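Local coordinates for putative general stress protein 26 (PDB 2QEA) that is of unconfirmed function but is probably a flavin-binding oxidoreductase of the pyridoxamine 5'-phosphate oxidase-like family, with a putative role in general stress, at residues F46-G51 and C115-T120. Residues are numbered along the deposited sequence; the frame is centred on the assembly and turned at random.
Sequences FITAKG and CLLKFT
F46 and L117 face each other as a hydrogen-bonded antiparallel pair, and T48 with C115 repeats the arrangement two residues on, a compact example of how two strands far apart in sequence are joined edge to edge. Between them I47 and L116 form the non-hydrogen-bonded pair. The F46 N to L117 O bond measures 2.9 Å, and its return partner, L117 N to F46 O, is almost straight at 177°. T48 N reaches C115 O at 3.0 Å, whereas the bond from C115 N back to T48 O is weak, bent to 125°, one residue before the strand ends at A49.

Apolar packing follows the alternation of the strands. On the face shared by F46, T48, C115 and L117, the methyl CG2 of T48 meets CD1 of L117 at 3.5 Å. Having OG1 anti to the backbone N (chi1 -173°) turns that methyl toward L117 and the C115 carbonyl, while the hydroxyl bonds to T52 OG1. F46 runs alongside F119, whose CB lies at the edge of the F46 ring, 3.7 Å from CE2. K50 lays its CG 4.0 Å from C115 CB. On the opposite face the two segments touch more loosely, I47 CG1 lying 4.4 Å from L116 CD1; W97 packs on I47 there and W45 on L116.

Here strand 114-129 is flanked by 44-49 on one edge and 76-87 on the other, within a curled antiparallel sheet consistent with the split-barrel fold of this family. Strand 76-87 brings L84 against L117, M32 of strand 30-32 packs on F46 and T48, and F67 of strand 63-71 meets the F46 ring edge-to-face.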
loop_
_atom_site.group_PDB
_atom_site.type_symbol
_atom_site.label_atom_id
_atom_site.label_comp_id
_atom_site.label_asym_id
_atom_site.label_seq_id
_atom_site.Cartn_x
_atom_site.Cartn_y
_atom_site.Cartn_z
ATOM N N PHE A 46 14.152 -2.603 7.884
ATOM C CA PHE A 46 13.348 -1.617 8.631
ATOM C C PHE A 46 13.997 -1.285 9.978
ATOM O O PHE A 46 14.472 -2.187 10.669
ATOM C CB PHE A 46 11.933 -2.144 8.907
ATOM C CG PHE A 46 11.197 -2.608 7.684
ATOM C CD1 PHE A 46 10.412 -1.721 6.941
ATOM C CD2 PHE A 46 11.278 -3.946 7.277
ATOM C CE1 PHE A 46 9.719 -2.159 5.796
ATOM C CE2 PHE A 46 10.598 -4.395 6.143
ATOM C CZ PHE A 46 9.816 -3.504 5.397
ATOM N N ILE A 47 14.009 0.002 10.336
ATOM C CA ILE A 47 14.520 0.490 11.623
ATOM C C ILE A 47 13.280 0.824 12.461
ATOM O O ILE A 47 12.475 1.668 12.055
ATOM C CB ILE A 47 15.415 1.743 11.457
ATOM C CG1 ILE A 47 16.634 1.422 10.581
ATOM C CG2 ILE A 47 15.882 2.258 12.818
ATOM C CD1 ILE A 47 17.551 2.607 10.326
ATOM N N THR A 48 13.129 0.153 13.607
ATOM C CA THR A 48 11.984 0.344 14.514
ATOM C C THR A 48 12.402 0.330 15.994
ATOM O O THR A 48 13.573 0.112 16.315
ATOM C CB THR A 48 10.902 -0.735 14.249
ATOM O OG1 THR A 48 9.724 -0.457 15.021
ATOM C CG2 THR A 48 11.424 -2.138 14.573
ATOM N N ALA A 49 11.436 0.598 16.875
ATOM C CA ALA A 49 11.648 0.623 18.327
ATOM C C ALA A 49 11.480 -0.781 18.923
ATOM O O ALA A 49 10.655 -1.558 18.435
ATOM C CB ALA A 49 10.674 1.594 18.989
ATOM N N LYS A 50 12.261 -1.099 19.964
ATOM C CA LYS A 50 12.168 -2.408 20.661
ATOM C C LYS A 50 10.814 -2.640 21.353
ATOM O O LYS A 50 10.364 -3.783 21.454
ATOM C CB LYS A 50 13.300 -2.607 21.686
ATOM C CG LYS A 50 14.676 -2.850 21.084
ATOM C CD LYS A 50 15.672 -3.301 22.152
ATOM C CE LYS A 50 17.070 -3.516 21.573
ATOM N NZ LYS A 50 18.072 -3.830 22.626
ATOM N N GLY A 51 10.182 -1.561 21.822
ATOM C CA GLY A 51 8.866 -1.626 22.467
ATOM C C GLY A 51 7.661 -1.861 21.560
ATOM O O GLY A 51 6.563 -2.103 22.070
ATOM N N CYS A 115 16.104 -1.112 16.893
ATOM C CA CYS A 115 15.893 -2.506 16.498
ATOM C C CYS A 115 15.830 -2.627 14.969
ATOM O O CYS A 115 14.903 -2.097 14.350
ATOM C CB CYS A 115 14.586 -3.006 17.121
ATOM S SG CYS A 115 14.068 -4.646 16.617
ATOM N N LEU A 116 16.813 -3.309 14.376
ATOM C CA LEU A 116 16.872 -3.530 12.924
ATOM C C LEU A 116 16.084 -4.799 12.588
ATOM O O LEU A 116 16.382 -5.867 13.131
ATOM C CB LEU A 116 18.328 -3.674 12.454
ATOM C CG LEU A 116 18.627 -3.866 10.959
ATOM C CD1 LEU A 116 18.136 -2.686 10.130
ATOM C CD2 LEU A 116 20.119 -4.075 10.740
ATOM N N LEU A 117 15.080 -4.666 11.713
ATOM C CA LEU A 117 14.256 -5.786 11.240
ATOM C C LEU A 117 14.607 -6.105 9.781
ATOM O O LEU A 117 14.830 -5.188 8.985
ATOM C CB LEU A 117 12.763 -5.469 11.362
ATOM C CG LEU A 117 12.176 -5.237 12.759
ATOM C CD1 LEU A 117 10.693 -4.935 12.643
ATOM C CD2 LEU A 117 12.400 -6.431 13.686
ATOM N N LYS A 118 14.653 -7.402 9.453
ATOM C CA LYS A 118 14.989 -7.905 8.116
ATOM C C LYS A 118 13.818 -8.739 7.590
ATOM O O LYS A 118 13.461 -9.753 8.200
ATOM C CB LYS A 118 16.255 -8.770 8.194
ATOM C CG LYS A 118 16.773 -9.324 6.856
ATOM C CD LYS A 118 17.981 -10.237 7.061
ATOM C CE LYS A 118 18.517 -10.763 5.733
ATOM N NZ LYS A 118 19.714 -11.630 5.900
ATOM N N PHE A 119 13.230 -8.301 6.473
ATOM C CA PHE A 119 12.133 -9.006 5.805
ATOM C C PHE A 119 12.686 -9.640 4.531
ATOM O O PHE A 119 13.121 -8.922 3.627
ATOM C CB PHE A 119 10.984 -8.052 5.463
ATOM C CG PHE A 119 9.830 -8.723 4.766
ATOM C CD1 PHE A 119 8.841 -9.376 5.504
ATOM C CD2 PHE A 119 9.738 -8.724 3.366
ATOM C CE1 PHE A 119 7.774 -10.018 4.859
ATOM C CE2 PHE A 119 8.676 -9.361 2.711
ATOM C CZ PHE A 119 7.689 -10.009 3.458
ATOM N N THR A 120 12.669 -10.972 4.468
ATOM C CA THR A 120 13.128 -11.724 3.298
ATOM C C THR A 120 11.873 -12.164 2.537
ATOM O O THR A 120 11.107 -12.969 3.069
ATOM C CB THR A 120 13.954 -12.973 3.704
ATOM O OG1 THR A 120 15.101 -12.570 4.463
ATOM C CG2 THR A 120 14.417 -13.743 2.469
#